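Local structure of cytoplasmic export protein 1 (Saccharomyces cerevisiae, 3VWA) at residues A[350-362]-A[384-396]. The protein takes part in nuclear tRNA export, binding tRNA and possibly passing aminoacylated tRNAs from export receptors at the nuclear pore to the translation machinery. Residues are numbered along the deposited sequence; the frame is centred on the assembly and turned at random.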
loop_
_atom_site.group_PDB
_atom_site.type_symbol
_atom_site.label_atom_id
_atom_site.label_comp_id
_atom_site.label_asym_id
_atom_site.label_seq_id
_atom_site.Cartn_x
_atom_site.Cartn_y
_atom_site.Cartn_z
ATOM N N PHE A 350 -0.636 16.526 -10.730
ATOM C CA PHE A 350 0.449 17.466 -11.118
ATOM C C PHE A 350 -0.004 18.585 -12.058
ATOM O O PHE A 350 0.501 19.712 -11.984
ATOM C CB PHE A 350 1.678 16.707 -11.679
ATOM C CG PHE A 350 2.717 16.360 -10.608
ATOM C CD1 PHE A 350 3.694 17.294 -10.238
ATOM C CD2 PHE A 350 2.670 15.145 -9.917
ATOM C CE1 PHE A 350 4.627 17.037 -9.226
ATOM C CE2 PHE A 350 3.617 14.870 -8.916
ATOM C CZ PHE A 350 4.609 15.804 -8.575
ATOM N N LYS A 351 -0.985 18.283 -12.903
ATOM C CA LYS A 351 -1.599 19.278 -13.774
ATOM C C LYS A 351 -2.545 20.194 -12.992
ATOM O O LYS A 351 -2.910 21.246 -13.488
ATOM C CB LYS A 351 -2.438 18.619 -14.876
ATOM C CG LYS A 351 -1.739 17.734 -15.894
ATOM C CD LYS A 351 -2.775 17.318 -16.932
ATOM C CE LYS A 351 -2.154 16.807 -18.219
ATOM N NZ LYS A 351 -1.737 15.374 -18.125
ATOM N N LEU A 352 -2.975 19.807 -11.792
ATOM C CA LEU A 352 -3.865 20.700 -11.006
ATOM C C LEU A 352 -3.197 22.022 -10.613
ATOM O O LEU A 352 -2.086 22.026 -10.131
ATOM C CB LEU A 352 -4.351 20.028 -9.742
ATOM C CG LEU A 352 -5.421 18.995 -9.953
ATOM C CD1 LEU A 352 -5.541 18.265 -8.639
ATOM C CD2 LEU A 352 -6.733 19.674 -10.351
ATOM N N PRO A 353 -3.880 23.158 -10.819
ATOM C CA PRO A 353 -3.064 24.329 -10.479
ATOM C C PRO A 353 -3.065 24.652 -8.980
ATOM O O PRO A 353 -2.483 25.664 -8.580
ATOM C CB PRO A 353 -3.666 25.461 -11.353
ATOM C CG PRO A 353 -4.482 24.749 -12.400
ATOM C CD PRO A 353 -4.991 23.491 -11.727
ATOM N N ASP A 354 -3.668 23.791 -8.156
ATOM C CA ASP A 354 -3.668 24.027 -6.706
ATOM C C ASP A 354 -2.293 23.892 -6.008
ATOM O O ASP A 354 -1.664 22.860 -6.069
ATOM C CB ASP A 354 -4.678 23.146 -5.988
ATOM C CG ASP A 354 -5.097 23.746 -4.681
ATOM O OD1 ASP A 354 -4.792 23.198 -3.611
ATOM O OD2 ASP A 354 -5.692 24.830 -4.731
ATOM N N ARG A 355 -1.896 24.940 -5.315
ATOM C CA ARG A 355 -0.609 25.064 -4.632
ATOM C C ARG A 355 -0.463 24.073 -3.484
ATOM O O ARG A 355 0.581 23.484 -3.287
ATOM C CB ARG A 355 -0.570 26.464 -4.035
ATOM C CG ARG A 355 0.786 27.066 -3.782
ATOM C CD ARG A 355 1.052 27.949 -4.970
ATOM N NE ARG A 355 0.633 29.317 -4.763
ATOM C CZ ARG A 355 0.451 30.211 -5.733
ATOM N NH1 ARG A 355 0.053 31.444 -5.420
ATOM N NH2 ARG A 355 0.648 29.890 -7.012
ATOM N N GLN A 356 -1.523 23.909 -2.708
ATOM C CA GLN A 356 -1.501 23.011 -1.574
ATOM C C GLN A 356 -1.412 21.524 -1.990
ATOM O O GLN A 356 -0.881 20.679 -1.259
ATOM C CB GLN A 356 -2.747 23.310 -0.714
ATOM C CG GLN A 356 -2.678 24.693 -0.037
ATOM C CD GLN A 356 -1.297 25.030 0.567
ATOM O OE1 GLN A 356 -0.707 24.244 1.336
ATOM N NE2 GLN A 356 -0.788 26.225 0.236
ATOM N N VAL A 357 -1.972 21.213 -3.155
ATOM C CA VAL A 357 -1.800 19.929 -3.758
ATOM C C VAL A 357 -0.315 19.686 -4.089
ATOM O O VAL A 357 0.252 18.659 -3.735
ATOM C CB VAL A 357 -2.643 19.775 -5.058
ATOM C CG1 VAL A 357 -2.233 18.535 -5.821
ATOM C CG2 VAL A 357 -4.144 19.679 -4.730
ATOM N N ARG A 358 0.256 20.620 -4.829
ATOM C CA ARG A 358 1.623 20.543 -5.283
ATOM C C ARG A 358 2.607 20.444 -4.080
ATOM O O ARG A 358 3.514 19.627 -4.120
ATOM C CB ARG A 358 1.959 21.746 -6.170
ATOM C CG ARG A 358 3.423 21.771 -6.599
ATOM C CD ARG A 358 3.779 20.588 -7.497
ATOM N NE ARG A 358 3.095 20.660 -8.799
ATOM C CZ ARG A 358 3.476 21.411 -9.846
ATOM N NH1 ARG A 358 2.792 21.348 -11.009
ATOM N NH2 ARG A 358 4.560 22.194 -9.752
ATOM N N PHE A 359 2.414 21.219 -3.011
ATOM C CA PHE A 359 3.259 20.992 -1.805
ATOM C C PHE A 359 3.142 19.507 -1.339
ATOM O O PHE A 359 4.120 18.849 -0.934
ATOM C CB PHE A 359 2.799 21.894 -0.655
ATOM C CG PHE A 359 3.278 23.340 -0.738
ATOM C CD1 PHE A 359 4.647 23.660 -0.681
ATOM C CD2 PHE A 359 2.347 24.396 -0.807
ATOM C CE1 PHE A 359 5.065 25.002 -0.711
ATOM C CE2 PHE A 359 2.769 25.724 -0.871
ATOM C CZ PHE A 359 4.127 26.024 -0.807
ATOM N N LEU A 360 1.914 18.973 -1.378
ATOM C CA LEU A 360 1.744 17.608 -0.899
ATOM C C LEU A 360 2.537 16.618 -1.792
ATOM O O LEU A 360 3.181 15.679 -1.255
ATOM C CB LEU A 360 0.269 17.226 -0.822
ATOM C CG LEU A 360 -0.020 15.781 -0.480
ATOM C CD1 LEU A 360 0.528 15.234 0.874
ATOM C CD2 LEU A 360 -1.520 15.621 -0.599
ATOM N N LEU A 361 2.472 16.838 -3.119
ATOM C CA LEU A 361 3.102 15.966 -4.089
ATOM C C LEU A 361 4.628 16.070 -3.997
ATOM O O LEU A 361 5.351 15.089 -4.171
ATOM C CB LEU A 361 2.709 16.402 -5.516
ATOM C CG LEU A 361 1.273 16.177 -5.980
ATOM C CD1 LEU A 361 0.997 16.917 -7.290
ATOM C CD2 LEU A 361 1.019 14.680 -6.114
ATOM N N LEU A 362 5.118 17.281 -3.741
ATOM C CA LEU A 362 6.542 17.449 -3.618
ATOM C C LEU A 362 7.064 16.601 -2.468
ATOM O O LEU A 362 8.082 15.958 -2.640
ATOM C CB LEU A 362 6.940 18.936 -3.481
ATOM C CG LEU A 362 6.731 19.853 -4.663
ATOM C CD1 LEU A 362 7.061 21.276 -4.240
ATOM C CD2 LEU A 362 7.528 19.523 -5.917
ATOM N N HIS A 384 5.564 19.488 -15.397
ATOM C CA HIS A 384 4.690 20.294 -14.499
ATOM C C HIS A 384 5.408 20.555 -13.228
ATOM O O HIS A 384 5.350 21.654 -12.637
ATOM C CB HIS A 384 3.381 19.538 -14.220
ATOM C CG HIS A 384 2.635 19.157 -15.474
ATOM N ND1 HIS A 384 2.447 17.875 -15.857
ATOM C CD2 HIS A 384 2.047 19.949 -16.450
ATOM C CE1 HIS A 384 1.763 17.853 -17.009
ATOM N NE2 HIS A 384 1.519 19.120 -17.374
ATOM N N PHE A 385 6.124 19.536 -12.774
ATOM C CA PHE A 385 6.901 19.678 -11.577
ATOM C C PHE A 385 7.756 20.955 -11.612
ATOM O O PHE A 385 7.778 21.763 -10.666
ATOM C CB PHE A 385 7.755 18.444 -11.417
ATOM C CG PHE A 385 8.932 18.644 -10.515
ATOM C CD1 PHE A 385 8.797 18.534 -9.121
ATOM C CD2 PHE A 385 10.187 18.958 -11.061
ATOM C CE1 PHE A 385 9.895 18.711 -8.283
ATOM C CE2 PHE A 385 11.278 19.111 -10.228
ATOM C CZ PHE A 385 11.119 19.006 -8.850
ATOM N N ILE A 386 8.444 21.136 -12.729
ATOM C CA ILE A 386 9.489 22.152 -12.840
ATOM C C ILE A 386 8.962 23.570 -12.925
ATOM O O ILE A 386 9.618 24.487 -12.483
ATOM C CB ILE A 386 10.466 21.826 -14.045
ATOM C CG1 ILE A 386 11.802 22.546 -13.870
ATOM C CG2 ILE A 386 9.809 22.007 -15.412
ATOM C CD1 ILE A 386 12.499 22.095 -12.599
ATOM N N GLN A 387 7.775 23.742 -13.484
ATOM C CA GLN A 387 7.096 25.049 -13.503
ATOM C C GLN A 387 6.922 25.540 -12.095
ATOM O O GLN A 387 6.773 26.744 -11.871
ATOM C CB GLN A 387 5.715 24.968 -14.190
ATOM C CG GLN A 387 5.747 24.671 -15.683
ATOM C CD GLN A 387 6.998 25.216 -16.366
ATOM O OE1 GLN A 387 6.989 26.282 -16.962
ATOM N NE2 GLN A 387 8.088 24.470 -16.278
ATOM N N GLY A 388 6.935 24.627 -11.132
ATOM C CA GLY A 388 6.936 25.082 -9.709
ATOM C C GLY A 388 7.967 26.194 -9.460
ATOM O O GLY A 388 7.803 27.040 -8.565
ATOM N N LEU A 389 9.024 26.229 -10.275
ATOM C CA LEU A 389 10.106 27.216 -9.997
ATOM C C LEU A 389 9.714 28.605 -10.356
ATOM O O LEU A 389 10.309 29.576 -9.863
ATOM C CB LEU A 389 11.423 26.884 -10.724
ATOM C CG LEU A 389 12.163 25.642 -10.280
ATOM C CD1 LEU A 389 13.280 25.389 -11.302
ATOM C CD2 LEU A 389 12.729 25.810 -8.870
ATOM N N THR A 390 8.686 28.700 -11.199
ATOM C CA THR A 390 8.280 29.986 -11.730
ATOM C C THR A 390 6.971 30.465 -11.127
ATOM O O THR A 390 6.458 31.498 -11.531
ATOM C CB THR A 390 8.186 29.966 -13.277
ATOM O OG1 THR A 390 7.121 29.100 -13.683
ATOM C CG2 THR A 390 9.496 29.499 -13.911
ATOM N N ASP A 391 6.437 29.719 -10.161
ATOM C CA ASP A 391 5.215 30.071 -9.426
ATOM C C ASP A 391 5.456 31.334 -8.584
ATOM O O ASP A 391 6.590 31.619 -8.217
ATOM C CB ASP A 391 4.825 28.893 -8.525
ATOM C CG ASP A 391 3.426 29.037 -7.897
ATOM O OD1 ASP A 391 2.441 28.668 -8.540
ATOM O OD2 ASP A 391 3.314 29.480 -6.745
ATOM N N SER A 392 4.378 32.072 -8.257
ATOM C CA SER A 392 4.491 33.357 -7.595
ATOM C C SER A 392 4.765 33.223 -6.133
ATOM O O SER A 392 5.289 34.145 -5.529
ATOM C CB SER A 392 3.229 34.229 -7.822
ATOM O OG SER A 392 2.089 33.724 -7.122
ATOM N N ASP A 393 4.381 32.095 -5.546
ATOM C CA ASP A 393 4.619 31.854 -4.117
ATOM C C ASP A 393 6.085 31.376 -3.958
ATOM O O ASP A 393 6.497 30.371 -4.551
ATOM C CB ASP A 393 3.618 30.798 -3.626
ATOM C CG ASP A 393 3.700 30.560 -2.137
ATOM O OD1 ASP A 393 2.917 31.151 -1.334
ATOM O OD2 ASP A 393 4.583 29.825 -1.717
ATOM N N ALA A 394 6.881 32.113 -3.189
ATOM C CA ALA A 394 8.310 31.850 -3.064
ATOM C C ALA A 394 8.550 30.529 -2.366
ATOM O O ALA A 394 9.559 29.832 -2.611
ATOM C CB ALA A 394 8.992 32.979 -2.310
ATOM N N THR A 395 7.602 30.137 -1.529
ATOM C CA THR A 395 7.745 28.861 -0.804
ATOM C C THR A 395 7.521 27.652 -1.743
ATOM O O THR A 395 8.216 26.594 -1.609
ATOM C CB THR A 395 6.885 28.831 0.478
ATOM O OG1 THR A 395 5.544 29.145 0.111
ATOM C CG2 THR A 395 7.320 29.909 1.415
ATOM N N LEU A 396 6.608 27.785 -2.716
ATOM C CA LEU A 396 6.490 26.699 -3.703
ATOM C C LEU A 396 7.772 26.644 -4.563
ATOM O O LEU A 396 8.305 25.550 -4.832
ATOM C CB LEU A 396 5.260 26.829 -4.601
ATOM C CG LEU A 396 4.418 25.579 -4.903
ATOM C CD1 LEU A 396 3.878 25.558 -6.321
ATOM C CD2 LEU A 396 5.123 24.266 -4.590
HETATM O O HOH W 1 6.762 21.897 -8.229
#
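Phe350 and His384, whose CA atoms lie 6.1 Å apart, bring two helix ends together, and the CA atoms of Phe359 and Leu396, 6.8 Å apart, mark where helix 355-368 passes the start of helix 394-407. Each segment runs from the end of one helix through a turn into the next, the later one N-capped by Asp354 or Asp393. Leu396 packs as a knob into a hole formed by Arg355, Arg358, Phe359 and Leu362. Its CD2 rests over one face of the Phe359 ring, a CH-pi contact 4.1 Å from the centroid, and meets Leu362 CD1 at 3.6 Å. Paired helices stacked in this way are the building principle of HEAT repeats; residues 384-396 belong to the repeat 381-419, in the HEAT-repeat part that follows the kinase-like domain. In Arg358, bends at chi2 and chi3 (65° and 67°) turn the guanidinium back toward the preceding turn. There NH1 donates to Phe350 O of its own segment at 3.0 Å, within the guanidinium plane. A water accepting from Arg358 NH2 and donating to Phe385 O links the segments, while Phe385 CA covers one guanidinium face. Nearer the solvent, Arg355 NH2 forms a salt bridge with Asp391 OD1 at 2.7 Å. Its hydrogen bond is weak, the N-H...OD1 angle only 121°, for Asp391 OD2 lies over one face of the steeply turned guanidinium. Asp391 OD2 also accepts from Asp393 N, closing an Asx turn that steadies the carboxylate. Beside the Phe350-His384 approach, Lys351 CG makes a CH-pi contact over the His384 ring face, 4.0 Å from its centroid.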